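Local coordinates for protein putative fimbriae assembly chaperone (Salmonella typhimurium, PDB 2CO7) that probably acts as a periplasmic chaperone that folds and holds pilus subunits before their assembly into Saf fimbriae, at residues L92-I97 with L180-P185; K127-P132 with Y164-S169; G144-V149 with L155-P160. All coordinates share one frame; numbering follows the deposited sequence.

In the fold
Contacts 1 and 2 lie side by side where the N-terminal and C-terminal immunoglobulin-like domains meet, their centres about 6 Å apart. Neighbouring strands 91-100 and 116-131 of one sheet supply the N-terminal half of each, loops of the C-terminal domain the other half, and both touch the same sulfate, probably from the crystallisation liquor. Tyr182 of contact 1 leans on Asn166 of contact 2 (CB to OD1, 3.3 Å). Contact 3, a hairpin wholly within the C-terminal domain, has its centre about 18 Å from that of contact 1 and about 16 Å from that of contact 2. Asn159 ties it in: ND2 donates to Pro184 O of contact 1 at 2.9 Å, a probable hydrogen bond.

Contact 1 of 3, residues L92-I97 with L180-P185; sequences LQWVCI and LEYVPP. With SO4 (sulfate ion), chain D.
Tyr182 carries the loop 180-185 across to Leu92 and Trp94 of strand 91-100. Just before it, Glu181 comes close to the sulfate through its backbone, CA lying 3.3 Å from SO4 O3, while its OE1 makes a salt bridge to Lys189. At Tyr182 the amide donates to the sulfate, N to O3 at 3.0 Å with an N-H...O angle of 148°. The first torsion of this tyrosine (chi1 65°) sets CG between its own N and carbonyl carbon, and from there the ring spans the gap to the strand. One ring side, CE1, meets Trp94 CZ2 at 4.2 Å, the two rings meeting obliquely; at the far end OH lies 4.1 Å from Leu92 CD2. The same leucine methyl rests over one face of the Trp94 indole, toward its rim. A water joins the polar ends, 2.6 Å from Tyr182 OH and, more weakly, 3.4 Å from Trp94 NE1, whose other partner is Ala51 O. Both this water and the sulfate lie at the edge of the Tyr182 ring, near its plane. Trp94 also meets an aromatic side chain of another protein edge-to-face. Such an aromatic bridge between two immunoglobulin-like domains, beside a bound partner, fits the interdomain cleft of PapD-like pilus chaperones.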
loop_
_atom_site.group_PDB
_atom_site.type_symbol
_atom_site.label_atom_id
_atom_site.label_comp_id
_atom_site.label_asym_id
_atom_site.label_seq_id
_atom_site.Cartn_x
_atom_site.Cartn_y
_atom_site.Cartn_z
ATOM N N LEU B 92 -0.753 -11.339 -11.177
ATOM C CA LEU B 92 -0.450 -10.633 -9.947
ATOM C C LEU B 92 -1.617 -10.753 -8.979
ATOM O O LEU B 92 -2.785 -10.679 -9.393
ATOM C CB LEU B 92 -0.172 -9.153 -10.246
ATOM C CG LEU B 92 0.304 -8.447 -8.962
ATOM C CD1 LEU B 92 1.543 -7.560 -9.190
ATOM C CD2 LEU B 92 -0.821 -7.677 -8.363
ATOM N N GLN B 93 -1.295 -10.961 -7.710
ATOM C CA GLN B 93 -2.258 -10.869 -6.603
ATOM C C GLN B 93 -1.628 -9.948 -5.529
ATOM O O GLN B 93 -0.464 -9.513 -5.650
ATOM C CB GLN B 93 -2.436 -12.274 -5.965
ATOM C CG GLN B 93 -3.196 -13.303 -6.691
ATOM C CD GLN B 93 -2.481 -13.945 -7.871
ATOM O OE1 GLN B 93 -3.133 -14.431 -8.739
ATOM N NE2 GLN B 93 -1.146 -13.981 -7.868
ATOM N N TRP B 94 -2.373 -9.701 -4.451
ATOM C CA TRP B 94 -1.861 -8.980 -3.312
ATOM C C TRP B 94 -2.088 -9.805 -2.058
ATOM O O TRP B 94 -3.203 -10.258 -1.813
ATOM C CB TRP B 94 -2.622 -7.673 -3.130
ATOM C CG TRP B 94 -2.386 -6.702 -4.240
ATOM C CD1 TRP B 94 -3.128 -6.570 -5.410
ATOM C CD2 TRP B 94 -1.320 -5.764 -4.329
ATOM N NE1 TRP B 94 -2.573 -5.584 -6.202
ATOM C CE2 TRP B 94 -1.462 -5.082 -5.575
ATOM C CE3 TRP B 94 -0.234 -5.453 -3.500
ATOM C CZ2 TRP B 94 -0.593 -4.053 -5.975
ATOM C CZ3 TRP B 94 0.632 -4.392 -3.896
ATOM C CH2 TRP B 94 0.454 -3.745 -5.144
ATOM N N VAL B 95 -1.035 -9.964 -1.272
ATOM C CA VAL B 95 -1.127 -10.619 0.037
ATOM C C VAL B 95 -1.068 -9.478 1.068
ATOM O O VAL B 95 -0.104 -8.737 1.121
ATOM C CB VAL B 95 -0.055 -11.762 0.218
ATOM C CG1 VAL B 95 1.417 -11.269 0.095
ATOM C CG2 VAL B 95 -0.253 -12.484 1.541
ATOM N N CYS B 96 -2.131 -9.384 1.870
ATOM C CA CYS B 96 -2.334 -8.276 2.791
ATOM C C CYS B 96 -2.378 -8.796 4.220
ATOM O O CYS B 96 -2.939 -9.855 4.496
ATOM C CB CYS B 96 -3.652 -7.610 2.485
ATOM S SG CYS B 96 -3.698 -6.726 0.909
ATOM N N ILE B 97 -1.774 -8.025 5.103
ATOM C CA ILE B 97 -1.653 -8.357 6.512
ATOM C C ILE B 97 -2.310 -7.211 7.240
ATOM O O ILE B 97 -1.817 -6.080 7.134
ATOM C CB ILE B 97 -0.139 -8.386 6.923
ATOM C CG1 ILE B 97 0.652 -9.451 6.156
ATOM C CG2 ILE B 97 0.048 -8.512 8.452
ATOM C CD1 ILE B 97 0.012 -10.773 6.093
ATOM N N LEU B 180 4.686 6.408 -12.881
ATOM C CA LEU B 180 4.472 5.285 -13.789
ATOM C C LEU B 180 4.049 4.110 -12.897
ATOM O O LEU B 180 4.779 3.740 -11.999
ATOM C CB LEU B 180 5.750 4.919 -14.550
ATOM C CG LEU B 180 5.672 4.211 -15.917
ATOM C CD1 LEU B 180 7.063 3.989 -16.527
ATOM C CD2 LEU B 180 4.890 2.918 -15.917
ATOM N N GLU B 181 2.872 3.542 -13.137
ATOM C CA GLU B 181 2.431 2.351 -12.396
ATOM C C GLU B 181 3.200 1.119 -12.896
ATOM O O GLU B 181 3.817 1.164 -13.975
ATOM C CB GLU B 181 0.930 2.146 -12.588
ATOM C CG GLU B 181 0.043 3.210 -11.922
ATOM C CD GLU B 181 -1.393 3.230 -12.460
ATOM O OE1 GLU B 181 -1.655 2.655 -13.549
ATOM O OE2 GLU B 181 -2.256 3.858 -11.804
ATOM N N TYR B 182 3.180 0.022 -12.142
ATOM C CA TYR B 182 3.762 -1.229 -12.640
ATOM C C TYR B 182 3.105 -1.580 -13.976
ATOM O O TYR B 182 1.950 -1.247 -14.187
ATOM C CB TYR B 182 3.602 -2.363 -11.643
ATOM C CG TYR B 182 2.196 -2.818 -11.350
ATOM C CD1 TYR B 182 1.521 -2.382 -10.188
ATOM C CD2 TYR B 182 1.563 -3.746 -12.191
ATOM C CE1 TYR B 182 0.234 -2.843 -9.899
ATOM C CE2 TYR B 182 0.274 -4.219 -11.921
ATOM C CZ TYR B 182 -0.372 -3.790 -10.776
ATOM O OH TYR B 182 -1.629 -4.325 -10.576
ATOM N N VAL B 183 3.884 -2.137 -14.885
ATOM C CA VAL B 183 3.419 -2.480 -16.222
ATOM C C VAL B 183 3.153 -3.993 -16.299
ATOM O O VAL B 183 4.081 -4.791 -16.188
ATOM C CB VAL B 183 4.449 -2.094 -17.306
ATOM C CG1 VAL B 183 3.778 -2.079 -18.644
ATOM C CG2 VAL B 183 5.064 -0.712 -16.995
ATOM N N PRO B 184 1.878 -4.384 -16.466
ATOM C CA PRO B 184 1.588 -5.823 -16.577
ATOM C C PRO B 184 2.192 -6.502 -17.806
ATOM O O PRO B 184 2.648 -5.827 -18.772
ATOM C CB PRO B 184 0.036 -5.865 -16.572
ATOM C CG PRO B 184 -0.340 -4.572 -15.814
ATOM C CD PRO B 184 0.635 -3.598 -16.503
ATOM N N PRO B 185 2.155 -7.861 -17.820
ATOM C CA PRO B 185 2.608 -8.583 -18.988
ATOM C C PRO B 185 1.910 -8.117 -20.277
ATOM O O PRO B 185 0.725 -7.804 -20.252
ATOM C CB PRO B 185 2.202 -10.033 -18.670
ATOM C CG PRO B 185 2.259 -10.094 -17.160
ATOM C CD PRO B 185 1.660 -8.752 -16.765
HETATM S S SO4 D . 3.606 0.514 -8.413
HETATM O O1 SO4 D . 3.884 1.657 -7.524
HETATM O O2 SO4 D . 3.092 -0.602 -7.631
HETATM O O3 SO4 D . 2.623 1.009 -9.375
HETATM O O4 SO4 D . 4.788 0.155 -9.216
HETATM O O HOH W 1 -3.141 -3.426 -8.729
#

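Contact 2 of 3, residues K127-P132 with Y164-S169; sequences KLIFRP and YMNLAS. With SO4 (sulfate ion), chain D.
Lys127 and Asn166 run past each other in opposite directions, so that the ammonium of the first reaches the amide oxygen of the second. Beyond CG the lysine is fully extended, and that length brings NZ from strand 116-131 to within 2.8 Å of Asn166 OD1. The approach is from above the amide: NZ stands 48° out of the carbonyl plane, with a C=O...N angle of 128°, away from a lone pair. Asn166 keeps CG beside its own N (chi1 -64°), which aims the amide at the strand. Its other arm, ND2, faces the methyl CD1 of Ile129 at 3.9 Å, the two side chains approaching from opposite directions. The second branch of Ile129 goes to Tyr164: CG2 lies 4.1 Å from CD2 of that ring, which it meets obliquely. Tyr164 N bonds to Glu90 OE1, and its OH has a weak bond with Leu92 N. Arg20 of strand 20-24 packs on Asn166 as well. Lys127 NZ has two further acceptors, SO4 O2 at 2.9 Å and the backbone of another protein chain, which is its strongest polar partner. With an amide oxygen of the other domain, a sulfate and the backbone of another protein chain gathered on it, the buried ammonium is probably charged, consistent with the cleft lysine that anchors the subunit's C-terminal end in PapD-like chaperones.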
loop_
_atom_site.group_PDB
_atom_site.type_symbol
_atom_site.label_atom_id
_atom_site.label_comp_id
_atom_site.label_asym_id
_atom_site.label_seq_id
_atom_site.Cartn_x
_atom_site.Cartn_y
_atom_site.Cartn_z
ATOM N N LYS B 127 2.814 -7.363 -3.307
ATOM C CA LYS B 127 2.547 -8.137 -4.511
ATOM C C LYS B 127 2.919 -9.597 -4.307
ATOM O O LYS B 127 4.015 -9.922 -3.798
ATOM C CB LYS B 127 3.295 -7.552 -5.717
ATOM C CG LYS B 127 2.895 -6.121 -5.998
ATOM C CD LYS B 127 3.782 -5.476 -7.066
ATOM C CE LYS B 127 3.333 -4.010 -7.259
ATOM N NZ LYS B 127 4.345 -3.193 -8.027
ATOM N N LEU B 128 1.970 -10.453 -4.693
ATOM C CA LEU B 128 2.176 -11.897 -4.739
ATOM C C LEU B 128 2.083 -12.273 -6.225
ATOM O O LEU B 128 0.991 -12.284 -6.840
ATOM C CB LEU B 128 1.106 -12.621 -3.920
ATOM C CG LEU B 128 1.065 -14.143 -4.093
ATOM C CD1 LEU B 128 2.414 -14.719 -3.548
ATOM C CD2 LEU B 128 -0.113 -14.739 -3.304
ATOM N N ILE B 129 3.228 -12.567 -6.798
ATOM C CA ILE B 129 3.327 -12.682 -8.260
ATOM C C ILE B 129 3.453 -14.124 -8.632
ATOM O O ILE B 129 4.468 -14.776 -8.306
ATOM C CB ILE B 129 4.455 -11.801 -8.869
ATOM C CG1 ILE B 129 4.267 -10.313 -8.461
ATOM C CG2 ILE B 129 4.487 -11.891 -10.430
ATOM C CD1 ILE B 129 5.500 -9.363 -8.770
ATOM N N PHE B 130 2.427 -14.603 -9.352
ATOM C CA PHE B 130 2.416 -15.983 -9.786
ATOM C C PHE B 130 3.159 -16.166 -11.115
ATOM O O PHE B 130 2.793 -15.542 -12.092
ATOM C CB PHE B 130 0.979 -16.518 -9.863
ATOM C CG PHE B 130 0.915 -17.966 -10.221
ATOM C CD1 PHE B 130 1.145 -18.944 -9.245
ATOM C CD2 PHE B 130 0.609 -18.360 -11.526
ATOM C CE1 PHE B 130 1.060 -20.354 -9.593
ATOM C CE2 PHE B 130 0.517 -19.718 -11.878
ATOM C CZ PHE B 130 0.751 -20.717 -10.905
ATOM N N ARG B 131 4.174 -17.024 -11.129
ATOM C CA ARG B 131 5.002 -17.255 -12.320
ATOM C C ARG B 131 4.865 -18.717 -12.803
ATOM O O ARG B 131 5.410 -19.683 -12.173
ATOM C CB ARG B 131 6.463 -16.878 -12.027
ATOM C CG ARG B 131 7.376 -16.910 -13.285
ATOM C CD ARG B 131 8.732 -16.397 -12.971
ATOM N NE ARG B 131 8.650 -14.996 -12.515
ATOM C CZ ARG B 131 9.620 -14.348 -11.890
ATOM N NH1 ARG B 131 10.797 -14.947 -11.633
ATOM N NH2 ARG B 131 9.412 -13.095 -11.520
ATOM N N PRO B 132 4.124 -18.896 -13.909
ATOM C CA PRO B 132 3.998 -20.204 -14.547
ATOM C C PRO B 132 5.376 -20.801 -14.818
ATOM O O PRO B 132 6.343 -20.068 -15.037
ATOM C CB PRO B 132 3.243 -19.896 -15.845
ATOM C CG PRO B 132 2.445 -18.664 -15.498
ATOM C CD PRO B 132 3.339 -17.864 -14.626
ATOM N N TYR B 164 5.273 -9.008 -15.042
ATOM C CA TYR B 164 5.067 -7.684 -14.475
ATOM C C TYR B 164 6.391 -6.963 -14.368
ATOM O O TYR B 164 7.362 -7.522 -13.855
ATOM C CB TYR B 164 4.412 -7.721 -13.079
ATOM C CG TYR B 164 2.998 -8.207 -13.179
ATOM C CD1 TYR B 164 1.939 -7.312 -13.241
ATOM C CD2 TYR B 164 2.728 -9.576 -13.280
ATOM C CE1 TYR B 164 0.627 -7.766 -13.371
ATOM C CE2 TYR B 164 1.398 -10.045 -13.397
ATOM C CZ TYR B 164 0.376 -9.139 -13.459
ATOM O OH TYR B 164 -0.923 -9.574 -13.558
ATOM N N MET B 165 6.390 -5.696 -14.779
ATOM C CA MET B 165 7.609 -4.880 -14.805
ATOM C C MET B 165 7.438 -3.786 -13.753
ATOM O O MET B 165 6.671 -2.837 -13.922
ATOM C CB MET B 165 7.815 -4.286 -16.216
ATOM C CG MET B 165 8.330 -5.294 -17.233
ATOM S SD MET B 165 10.083 -5.705 -16.896
ATOM C CE MET B 165 10.371 -7.055 -18.060
ATOM N N ASN B 166 8.122 -3.962 -12.638
ATOM C CA ASN B 166 7.943 -3.085 -11.517
ATOM C C ASN B 166 9.079 -2.095 -11.606
ATOM O O ASN B 166 10.183 -2.378 -11.165
ATOM C CB ASN B 166 7.958 -3.924 -10.235
ATOM C CG ASN B 166 6.785 -4.879 -10.193
ATOM O OD1 ASN B 166 5.617 -4.448 -10.145
ATOM N ND2 ASN B 166 7.069 -6.181 -10.270
ATOM N N LEU B 167 8.802 -0.941 -12.206
ATOM C CA LEU B 167 9.861 0.006 -12.528
ATOM C C LEU B 167 10.221 0.903 -11.344
ATOM O O LEU B 167 9.365 1.327 -10.580
ATOM C CB LEU B 167 9.501 0.856 -13.755
ATOM C CG LEU B 167 9.612 0.242 -15.173
ATOM C CD1 LEU B 167 10.022 -1.240 -15.267
ATOM C CD2 LEU B 167 8.289 0.497 -15.861
ATOM N N ALA B 168 11.522 1.131 -11.170
ATOM C CA ALA B 168 12.002 2.094 -10.185
ATOM C C ALA B 168 13.035 3.020 -10.828
ATOM O O ALA B 168 13.615 2.690 -11.881
ATOM C CB ALA B 168 12.589 1.368 -8.992
ATOM N N SER B 169 13.243 4.178 -10.202
ATOM C CA SER B 169 14.323 5.118 -10.567
ATOM C C SER B 169 14.300 5.459 -12.061
ATOM O O SER B 169 15.351 5.534 -12.700
ATOM C CB SER B 169 15.686 4.537 -10.165
ATOM O OG SER B 169 15.834 4.441 -8.740
HETATM S S SO4 D . 3.606 0.514 -8.413
HETATM O O1 SO4 D . 3.884 1.657 -7.524
HETATM O O2 SO4 D . 3.092 -0.602 -7.631
HETATM O O3 SO4 D . 2.623 1.009 -9.375
HETATM O O4 SO4 D . 4.788 0.155 -9.216
#

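Contact 3 of 3, residues G144-V149 with L155-P160; sequences GNLRWV and LKVENP
Arg147 and Glu158 lie side by side on one face of an antiparallel hairpin and close a salt bridge, NE to OE1 at 2.6 Å. The carboxylate oxygen is met on its syn side but from somewhat out of the carboxylate plane, with guanidinium and carboxylate planes turned 49° apart; NH2 adds only a weak bond to the same oxygen. Arg147 gets there by a bend at chi3 (99°), and Val149 CG2 sits over the centre of the guanidinium. That methyl also lies 3.7 Å from Glu158 OE2, toward which Lys156 NZ reaches in a long ionic contact of 3.8 Å, so the carboxylate has arginine close on one oxygen and lysine only at long range on the other.

On the other face Val157 presses its methyl CG2 onto the Trp148 indole in a CH-pi contact, 3.6 Å from the centroid of the six-membered ring and 11° off its normal. Leu155 CD1 comes instead to the edge of that ring, 3.7 Å from CZ3. Alongside, Leu146 CD1 packs on Val157 CG2 at 4.0 Å.

Backbone pairing sets this alternation. Arg147 with Glu158 and Val149 with Lys156 are hydrogen-bonded pairs, each with two bonds, such as Lys156 N to Val149 O at 2.8 Å; Trp148 with Val157 is the non-hydrogen-bonded pair between them.

Strand 154-159 is the middle one of its sheet, bonded on its other side to strand 187-191, and 147-151 is outermost. Trp148 points into the sandwich of the C-terminal domain, where it meets Trp203 and Ile201 of strand 201-205 and Tyr218 of strand 216-218.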
loop_
_atom_site.group_PDB
_atom_site.type_symbol
_atom_site.label_atom_id
_atom_site.label_comp_id
_atom_site.label_asym_id
_atom_site.label_seq_id
_atom_site.Cartn_x
_atom_site.Cartn_y
_atom_site.Cartn_z
ATOM N N GLY B 144 15.338 -4.910 -20.799
ATOM C CA GLY B 144 15.854 -4.136 -21.931
ATOM C C GLY B 144 14.973 -4.247 -23.170
ATOM O O GLY B 144 15.261 -3.621 -24.201
ATOM N N ASN B 145 13.903 -5.045 -23.093
ATOM C CA ASN B 145 12.979 -5.146 -24.224
ATOM C C ASN B 145 11.779 -4.242 -24.154
ATOM O O ASN B 145 10.948 -4.262 -25.057
ATOM C CB ASN B 145 12.571 -6.578 -24.463
ATOM C CG ASN B 145 13.718 -7.398 -24.970
ATOM O OD1 ASN B 145 14.736 -6.857 -25.433
ATOM N ND2 ASN B 145 13.578 -8.699 -24.892
ATOM N N LEU B 146 11.728 -3.424 -23.102
ATOM C CA LEU B 146 10.696 -2.402 -22.968
ATOM C C LEU B 146 10.865 -1.416 -24.102
ATOM O O LEU B 146 11.989 -1.103 -24.458
ATOM C CB LEU B 146 10.804 -1.681 -21.622
ATOM C CG LEU B 146 10.576 -2.584 -20.404
ATOM C CD1 LEU B 146 10.332 -1.764 -19.151
ATOM C CD2 LEU B 146 9.409 -3.524 -20.644
ATOM N N ARG B 147 9.758 -0.979 -24.694
ATOM C CA ARG B 147 9.792 -0.000 -25.797
ATOM C C ARG B 147 9.157 1.292 -25.289
ATOM O O ARG B 147 8.110 1.251 -24.658
ATOM C CB ARG B 147 9.031 -0.541 -27.015
ATOM C CG ARG B 147 9.153 0.367 -28.232
ATOM C CD ARG B 147 8.787 -0.309 -29.537
ATOM N NE ARG B 147 7.422 0.049 -29.891
ATOM C CZ ARG B 147 7.057 0.866 -30.872
ATOM N NH1 ARG B 147 7.943 1.429 -31.693
ATOM N NH2 ARG B 147 5.764 1.092 -31.049
ATOM N N TRP B 148 9.786 2.428 -25.566
ATOM C CA TRP B 148 9.320 3.716 -25.080
ATOM C C TRP B 148 8.978 4.600 -26.254
ATOM O O TRP B 148 9.656 4.594 -27.303
ATOM C CB TRP B 148 10.371 4.378 -24.156
ATOM C CG TRP B 148 10.766 3.526 -22.936
ATOM C CD1 TRP B 148 11.619 2.449 -22.921
ATOM C CD2 TRP B 148 10.328 3.706 -21.577
ATOM N NE1 TRP B 148 11.730 1.950 -21.642
ATOM C CE2 TRP B 148 10.951 2.701 -20.797
ATOM C CE3 TRP B 148 9.475 4.628 -20.940
ATOM C CZ2 TRP B 148 10.761 2.595 -19.411
ATOM C CZ3 TRP B 148 9.284 4.520 -19.564
ATOM C CH2 TRP B 148 9.908 3.497 -18.819
ATOM N N VAL B 149 7.899 5.352 -26.103
ATOM C CA VAL B 149 7.462 6.267 -27.136
ATOM C C VAL B 149 7.159 7.565 -26.404
ATOM O O VAL B 149 6.512 7.547 -25.358
ATOM C CB VAL B 149 6.209 5.726 -27.875
ATOM C CG1 VAL B 149 5.814 6.639 -29.026
ATOM C CG2 VAL B 149 6.456 4.320 -28.387
ATOM N N LEU B 155 4.463 9.932 -22.145
ATOM C CA LEU B 155 5.526 8.964 -22.150
ATOM C C LEU B 155 4.814 7.639 -22.075
ATOM O O LEU B 155 4.071 7.399 -21.137
ATOM C CB LEU B 155 6.397 9.129 -20.905
ATOM C CG LEU B 155 7.909 8.800 -20.871
ATOM C CD1 LEU B 155 8.239 8.048 -19.591
ATOM C CD2 LEU B 155 8.472 8.097 -22.110
ATOM N N LYS B 156 5.053 6.770 -23.048
ATOM C CA LYS B 156 4.430 5.457 -23.034
ATOM C C LYS B 156 5.527 4.425 -22.980
ATOM O O LYS B 156 6.524 4.525 -23.702
ATOM C CB LYS B 156 3.549 5.269 -24.279
ATOM C CG LYS B 156 2.819 3.913 -24.396
ATOM C CD LYS B 156 2.058 3.881 -25.738
ATOM C CE LYS B 156 1.165 2.656 -25.885
ATOM N NZ LYS B 156 0.433 2.698 -27.215
ATOM N N VAL B 157 5.319 3.441 -22.121
ATOM C CA VAL B 157 6.192 2.282 -21.996
ATOM C C VAL B 157 5.393 1.061 -22.424
ATOM O O VAL B 157 4.239 0.881 -22.000
ATOM C CB VAL B 157 6.735 2.121 -20.541
ATOM C CG1 VAL B 157 5.601 1.976 -19.556
ATOM C CG2 VAL B 157 7.695 0.928 -20.446
ATOM N N GLU B 158 6.011 0.249 -23.275
ATOM C CA GLU B 158 5.385 -0.919 -23.849
ATOM C C GLU B 158 6.152 -2.137 -23.372
ATOM O O GLU B 158 7.359 -2.228 -23.558
ATOM C CB GLU B 158 5.377 -0.842 -25.385
ATOM C CG GLU B 158 4.807 0.507 -25.832
ATOM C CD GLU B 158 4.811 0.735 -27.314
ATOM O OE1 GLU B 158 5.580 0.070 -28.032
ATOM O OE2 GLU B 158 4.030 1.599 -27.742
ATOM N N ASN B 159 5.428 -3.067 -22.767
ATOM C CA ASN B 159 6.052 -4.291 -22.217
ATOM C C ASN B 159 5.648 -5.527 -23.035
ATOM O O ASN B 159 4.572 -6.070 -22.846
ATOM C CB ASN B 159 5.646 -4.436 -20.722
ATOM C CG ASN B 159 6.166 -5.737 -20.091
ATOM O OD1 ASN B 159 7.121 -6.349 -20.569
ATOM N ND2 ASN B 159 5.526 -6.157 -19.049
ATOM N N PRO B 160 6.536 -6.007 -23.929
ATOM C CA PRO B 160 6.167 -7.152 -24.779
ATOM C C PRO B 160 6.517 -8.510 -24.111
ATOM O O PRO B 160 6.514 -9.547 -24.771
ATOM C CB PRO B 160 7.053 -6.937 -26.008
ATOM C CG PRO B 160 8.379 -6.439 -25.350
ATOM C CD PRO B 160 7.902 -5.525 -24.205
#